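Local coordinates for replication initiator protein (Staphylococcus aureus subsp. aureus, PDB 4PTA) that probably initiates replication of a staphylococcal multiresistance plasmid by binding and assembling at its origin through a helix-turn-helix type N-terminal domain, at residues Q18-F23 with I38-L43; P27-L32 with E90-L95. All coordinates share one frame; numbering follows the deposited sequence.

Interaction 1. Residues Q18-F23 with I38-L43; sequences QLPKVF and IAYAIL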
loop_
_atom_site.group_PDB
_atom_site.type_symbol
_atom_site.label_atom_id
_atom_site.label_comp_id
_atom_site.label_asym_id
_atom_site.label_seq_id
_atom_site.Cartn_x
_atom_site.Cartn_y
_atom_site.Cartn_z
ATOM N N GLN A 18 8.227 4.094 3.108
ATOM C CA GLN A 18 7.846 2.943 3.916
ATOM C C GLN A 18 8.890 2.602 4.975
ATOM O O GLN A 18 9.990 2.152 4.655
ATOM C CB GLN A 18 7.562 1.737 3.024
ATOM C CG GLN A 18 6.314 1.894 2.170
ATOM C CD GLN A 18 5.974 0.630 1.403
ATOM O OE1 GLN A 18 6.702 0.224 0.497
ATOM N NE2 GLN A 18 4.864 -0.003 1.768
ATOM N N LEU A 19 8.535 2.830 6.237
ATOM C CA LEU A 19 9.398 2.508 7.373
ATOM C C LEU A 19 9.109 1.102 7.890
ATOM O O LEU A 19 8.045 0.849 8.439
ATOM C CB LEU A 19 9.162 3.501 8.510
ATOM C CG LEU A 19 10.193 4.583 8.826
ATOM C CD1 LEU A 19 9.768 5.321 10.085
ATOM C CD2 LEU A 19 11.568 3.984 9.002
ATOM N N PRO A 20 10.063 0.178 7.714
ATOM C CA PRO A 20 9.884 -1.164 8.278
ATOM C C PRO A 20 9.584 -1.091 9.770
ATOM O O PRO A 20 10.356 -0.495 10.523
ATOM C CB PRO A 20 11.249 -1.813 8.051
ATOM C CG PRO A 20 11.792 -1.116 6.854
ATOM C CD PRO A 20 11.317 0.304 6.960
ATOM N N LYS A 21 8.471 -1.683 10.188
ATOM C CA LYS A 21 8.085 -1.668 11.593
ATOM C C LYS A 21 9.063 -2.472 12.445
ATOM O O LYS A 21 9.168 -2.256 13.652
ATOM C CB LYS A 21 6.671 -2.219 11.777
ATOM C CG LYS A 21 5.569 -1.360 11.186
ATOM C CD LYS A 21 4.203 -1.939 11.516
ATOM C CE LYS A 21 3.100 -1.226 10.772
ATOM N NZ LYS A 21 1.772 -1.770 11.168
ATOM N N VAL A 22 9.772 -3.407 11.821
ATOM C CA VAL A 22 10.736 -4.213 12.556
ATOM C C VAL A 22 11.895 -3.344 13.043
ATOM O O VAL A 22 12.593 -3.703 13.987
ATOM C CB VAL A 22 11.254 -5.415 11.729
ATOM C CG1 VAL A 22 11.975 -4.941 10.477
ATOM C CG2 VAL A 22 12.163 -6.282 12.576
ATOM N N PHE A 23 12.082 -2.186 12.415
ATOM C CA PHE A 23 13.097 -1.240 12.871
ATOM C C PHE A 23 12.809 -0.760 14.296
ATOM O O PHE A 23 13.611 -0.039 14.885
ATOM C CB PHE A 23 13.192 -0.029 11.933
ATOM C CG PHE A 23 13.924 -0.300 10.647
ATOM C CD1 PHE A 23 14.384 -1.570 10.347
ATOM C CD2 PHE A 23 14.156 0.723 9.740
ATOM C CE1 PHE A 23 15.058 -1.815 9.160
ATOM C CE2 PHE A 23 14.833 0.486 8.556
ATOM C CZ PHE A 23 15.282 -0.785 8.265
ATOM N N ILE A 38 15.251 6.307 8.534
ATOM C CA ILE A 38 14.579 7.082 7.498
ATOM C C ILE A 38 15.325 6.988 6.171
ATOM O O ILE A 38 14.707 6.929 5.110
ATOM C CB ILE A 38 14.417 8.561 7.899
ATOM C CG1 ILE A 38 13.423 8.693 9.054
ATOM C CG2 ILE A 38 13.958 9.386 6.704
ATOM C CD1 ILE A 38 13.545 9.991 9.817
ATOM N N ALA A 39 16.653 6.977 6.235
ATOM C CA ALA A 39 17.475 6.864 5.032
ATOM C C ALA A 39 17.153 5.569 4.306
ATOM O O ALA A 39 17.056 5.535 3.078
ATOM C CB ALA A 39 18.957 6.921 5.383
ATOM N N TYR A 40 16.990 4.504 5.080
ATOM C CA TYR A 40 16.612 3.214 4.536
ATOM C C TYR A 40 15.275 3.329 3.797
ATOM O O TYR A 40 15.149 2.888 2.655
ATOM C CB TYR A 40 16.530 2.178 5.659
ATOM C CG TYR A 40 16.175 0.797 5.178
ATOM C CD1 TYR A 40 17.163 -0.121 4.842
ATOM C CD2 TYR A 40 14.849 0.412 5.048
ATOM C CE1 TYR A 40 16.833 -1.391 4.395
ATOM C CE2 TYR A 40 14.511 -0.845 4.599
ATOM C CZ TYR A 40 15.502 -1.744 4.278
ATOM O OH TYR A 40 15.149 -2.999 3.840
ATOM N N ALA A 41 14.286 3.933 4.452
ATOM C CA ALA A 41 12.962 4.119 3.860
ATOM C C ALA A 41 13.016 4.911 2.559
ATOM O O ALA A 41 12.348 4.559 1.588
ATOM C CB ALA A 41 12.019 4.793 4.854
ATOM N N ILE A 42 13.803 5.984 2.550
ATOM C CA ILE A 42 13.950 6.810 1.355
ATOM C C ILE A 42 14.569 6.019 0.202
ATOM O O ILE A 42 14.065 6.050 -0.919
ATOM C CB ILE A 42 14.781 8.093 1.631
ATOM C CG1 ILE A 42 14.013 9.041 2.555
ATOM C CG2 ILE A 42 15.134 8.800 0.327
ATOM C CD1 ILE A 42 14.645 10.415 2.699
ATOM N N LEU A 43 15.655 5.308 0.484
ATOM C CA LEU A 43 16.331 4.507 -0.528
ATOM C C LEU A 43 15.439 3.374 -1.035
ATOM O O LEU A 43 15.440 3.046 -2.223
ATOM C CB LEU A 43 17.639 3.947 0.036
ATOM C CG LEU A 43 18.958 4.548 -0.460
ATOM C CD1 LEU A 43 18.736 5.826 -1.256
ATOM C CD2 LEU A 43 19.892 4.789 0.710
#
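Phe23 presents the edge of its ring to the face of Tyr40, and this T-shaped aromatic pair is the centre of the contact. The ring centroids lie 4.9 Å apart and the planes meet at 69°. Phe23 CZ stands over the Tyr40 ring, displaced toward its rim, 3.5 Å from Tyr40 CD2, so that slightly positive ring hydrogens approach the electron-rich face of the tyrosine. Tyr40 can offer that face because its CG is anti to the backbone N (chi1 -179°), which carries the ring off the helix toward residues 18-23.

Pro20 belongs to the same cluster. Its CG comes within 3.5 Å of Tyr40 CE2, while its CB sits over the centre of one face of Phe23, giving the phenylalanine an aliphatic lid. The proline suits the strand end, where the chain turns into the 3-10 segment: with Phe23 N bonded to Pro20 O at 3.1 Å, the turn brings the phenyl ring back beside the pyrrolidine.

Farther up the strand the backbones come closer, Gln18 CA and Ala41 CA being 5.2 Å apart, a spacing that suits the small alanine. Ala41 CB packs against Gln18 O at 3.3 Å, and Leu19 CD2 reaches the same CB at 4.3 Å. No hydrogen bond joins the segments, so shape and apolar burial carry the contact. The phenol of Tyr40 is nevertheless satisfied, its OH being bonded to Leu111 O.

The axis of strand 18-20 passes that of helix 38-43 at 7.2 Å, their N-to-C directions 130° apart. Leu19 and Pro20 pair in an antiparallel ladder with a strand of the second subunit, while Tyr40 also packs on Leu110 of strand 108-110, and Leu43 of the same helix reaches both Leu110 and Ile74 of helix 68-74.

Interaction 2. Residues P27-L32 with E90-L95; sequences PNYKDL and ENVDLL
A Schellman motif closes helix 79-91, and the turn that follows it packs against the short helix 27-30. Asp93, with positive phi, is the C-prime residue: Asp93 N bonds to Glu90 O at 2.9 Å, and Leu94 N to Leu89 O. This reversal sets Val92 and Leu94, which flank the exposed Asp93, against Tyr29 and Leu32.

Leu94 slants across the tyrosine, its CD1 lying 3.7 Å from Tyr29 CE2, while its other methyl, CD2, meets Leu32 CD1 at 3.9 Å. A branched leucine suits this place because each arm serves a different partner. Leu32 divides its methyls in the same way, with CD2 pointing tip to tip at Val92 CG2, 3.9 Å away. Tyr29 has its CG anti to the carbonyl carbon (chi1 -56°), which brings the ring alongside the turn. Its apolar carbons can then line the buried interface while the hydroxyl takes a hydrogen bond from Ala114 N.

Val92, a compact beta-branched residue, lies between the two backbones. Its CG2 is directed at Leu32, and its CG1 rests close to the carbonyl oxygen of Asn28. The backbone of Val92 takes part as well: its O lies at the edge of the Tyr29 ring, in the ring plane, 3.9 Å from Tyr29 CE2.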
loop_
_atom_site.group_PDB
_atom_site.type_symbol
_atom_site.label_atom_id
_atom_site.label_comp_id
_atom_site.label_asym_id
_atom_site.label_seq_id
_atom_site.Cartn_x
_atom_site.Cartn_y
_atom_site.Cartn_z
ATOM N N PRO A 27 16.117 -5.785 18.259
ATOM C CA PRO A 27 17.250 -5.160 18.955
ATOM C C PRO A 27 18.370 -4.773 17.998
ATOM O O PRO A 27 19.017 -3.745 18.199
ATOM C CB PRO A 27 17.726 -6.263 19.907
ATOM C CG PRO A 27 16.528 -7.111 20.128
ATOM C CD PRO A 27 15.785 -7.102 18.820
ATOM N N ASN A 28 18.595 -5.591 16.973
ATOM C CA ASN A 28 19.595 -5.276 15.963
ATOM C C ASN A 28 19.345 -3.911 15.338
ATOM O O ASN A 28 20.281 -3.183 15.019
ATOM C CB ASN A 28 19.619 -6.342 14.864
ATOM C CG ASN A 28 20.399 -7.581 15.261
ATOM O OD1 ASN A 28 21.625 -7.549 15.353
ATOM N ND2 ASN A 28 19.692 -8.685 15.476
ATOM N N TYR A 29 18.070 -3.567 15.180
ATOM C CA TYR A 29 17.674 -2.381 14.427
ATOM C C TYR A 29 17.314 -1.184 15.304
ATOM O O TYR A 29 17.716 -0.061 15.010
ATOM C CB TYR A 29 16.505 -2.716 13.501
ATOM C CG TYR A 29 16.797 -3.858 12.562
ATOM C CD1 TYR A 29 15.883 -4.884 12.377
ATOM C CD2 TYR A 29 17.994 -3.909 11.861
ATOM C CE1 TYR A 29 16.152 -5.931 11.519
ATOM C CE2 TYR A 29 18.274 -4.947 11.004
ATOM C CZ TYR A 29 17.350 -5.956 10.834
ATOM O OH TYR A 29 17.633 -6.992 9.972
ATOM N N LYS A 30 16.544 -1.421 16.362
ATOM C CA LYS A 30 16.135 -0.348 17.266
ATOM C C LYS A 30 17.296 0.595 17.546
ATOM O O LYS A 30 17.127 1.811 17.609
ATOM C CB LYS A 30 15.595 -0.923 18.578
ATOM C CG LYS A 30 14.083 -1.043 18.628
ATOM C CD LYS A 30 13.649 -2.312 19.337
ATOM C CE LYS A 30 14.326 -2.460 20.686
ATOM N NZ LYS A 30 13.994 -3.762 21.327
ATOM N N ASP A 31 18.479 0.014 17.697
ATOM C CA ASP A 31 19.695 0.762 17.981
ATOM C C ASP A 31 19.941 1.874 16.960
ATOM O O ASP A 31 20.408 2.953 17.316
ATOM C CB ASP A 31 20.888 -0.197 18.004
ATOM C CG ASP A 31 22.089 0.381 18.720
ATOM O OD1 ASP A 31 22.787 1.231 18.127
ATOM O OD2 ASP A 31 22.336 -0.019 19.877
ATOM N N LEU A 32 19.625 1.601 15.697
ATOM C CA LEU A 32 19.881 2.536 14.598
ATOM C C LEU A 32 19.387 3.952 14.872
ATOM O O LEU A 32 18.329 4.153 15.469
ATOM C CB LEU A 32 19.234 2.037 13.302
ATOM C CG LEU A 32 19.800 0.791 12.619
ATOM C CD1 LEU A 32 18.843 0.321 11.540
ATOM C CD2 LEU A 32 21.183 1.060 12.038
ATOM N N GLU A 90 25.226 -0.972 7.113
ATOM C CA GLU A 90 26.075 -2.127 6.812
ATOM C C GLU A 90 26.337 -2.979 8.052
ATOM O O GLU A 90 26.332 -4.206 7.987
ATOM C CB GLU A 90 27.399 -1.677 6.188
ATOM C CG GLU A 90 27.242 -1.036 4.819
ATOM C CD GLU A 90 28.555 -0.533 4.250
ATOM O OE1 GLU A 90 28.900 -0.930 3.117
ATOM O OE2 GLU A 90 29.233 0.267 4.928
ATOM N N ASN A 91 26.558 -2.314 9.178
ATOM C CA ASN A 91 26.798 -2.987 10.445
ATOM C C ASN A 91 25.661 -3.936 10.820
ATOM O O ASN A 91 25.864 -4.895 11.564
ATOM C CB ASN A 91 27.028 -1.950 11.552
ATOM C CG ASN A 91 27.434 -2.578 12.874
ATOM O OD1 ASN A 91 28.576 -3.001 13.049
ATOM N ND2 ASN A 91 26.502 -2.628 13.818
ATOM N N VAL A 92 24.467 -3.667 10.297
ATOM C CA VAL A 92 23.296 -4.496 10.584
ATOM C C VAL A 92 22.817 -5.276 9.360
ATOM O O VAL A 92 21.704 -5.804 9.348
ATOM C CB VAL A 92 22.131 -3.660 11.157
ATOM C CG1 VAL A 92 22.381 -3.330 12.615
ATOM C CG2 VAL A 92 21.927 -2.391 10.339
ATOM N N ASP A 93 23.662 -5.342 8.336
ATOM C CA ASP A 93 23.359 -6.093 7.116
ATOM C C ASP A 93 22.119 -5.577 6.389
ATOM O O ASP A 93 21.374 -6.350 5.786
ATOM C CB ASP A 93 23.205 -7.586 7.424
ATOM C CG ASP A 93 24.503 -8.225 7.881
ATOM O OD1 ASP A 93 25.569 -7.875 7.329
ATOM O OD2 ASP A 93 24.456 -9.075 8.795
ATOM N N LEU A 94 21.905 -4.268 6.449
ATOM C CA LEU A 94 20.781 -3.639 5.767
ATOM C C LEU A 94 21.257 -3.026 4.457
ATOM O O LEU A 94 20.455 -2.597 3.634
ATOM C CB LEU A 94 20.162 -2.565 6.658
ATOM C CG LEU A 94 18.723 -2.753 7.134
ATOM C CD1 LEU A 94 18.368 -4.218 7.328
ATOM C CD2 LEU A 94 18.495 -1.959 8.415
ATOM N N LEU A 95 22.573 -2.997 4.273
ATOM C CA LEU A 95 23.175 -2.424 3.074
ATOM C C LEU A 95 24.473 -3.152 2.736
ATOM O O LEU A 95 25.210 -3.570 3.630
ATOM C CB LEU A 95 23.436 -0.925 3.282
ATOM C CG LEU A 95 23.773 -0.019 2.092
ATOM C CD1 LEU A 95 23.772 1.436 2.527
ATOM C CD2 LEU A 95 25.108 -0.368 1.466
#

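In the fold
The two contacts interleave along the chain: residues 18-23 come first, then 27-32, 38-43 and finally 90-95. Their centres are about 11 Å apart, and they share one apolar core. Leu94 joins them, its CD2 packing against Phe23 CZ and its CG against Tyr40 CE1, while Phe23 also meets Tyr29 ring to ring. Helix 27-30 follows strand 16-20 and precedes helix 34-44, so this early part of the chain is folded onto the turn between helix 79-91 and strand 95-97. Interaction 1 adjoins other subunits; no other subunit of the assembly touches interaction 2. Residues 18-23, 27-32 and 38-43 belong to the RepA N-terminal family region, whose helix-turn-helix kinship is consistent with a DNA-binding initiator.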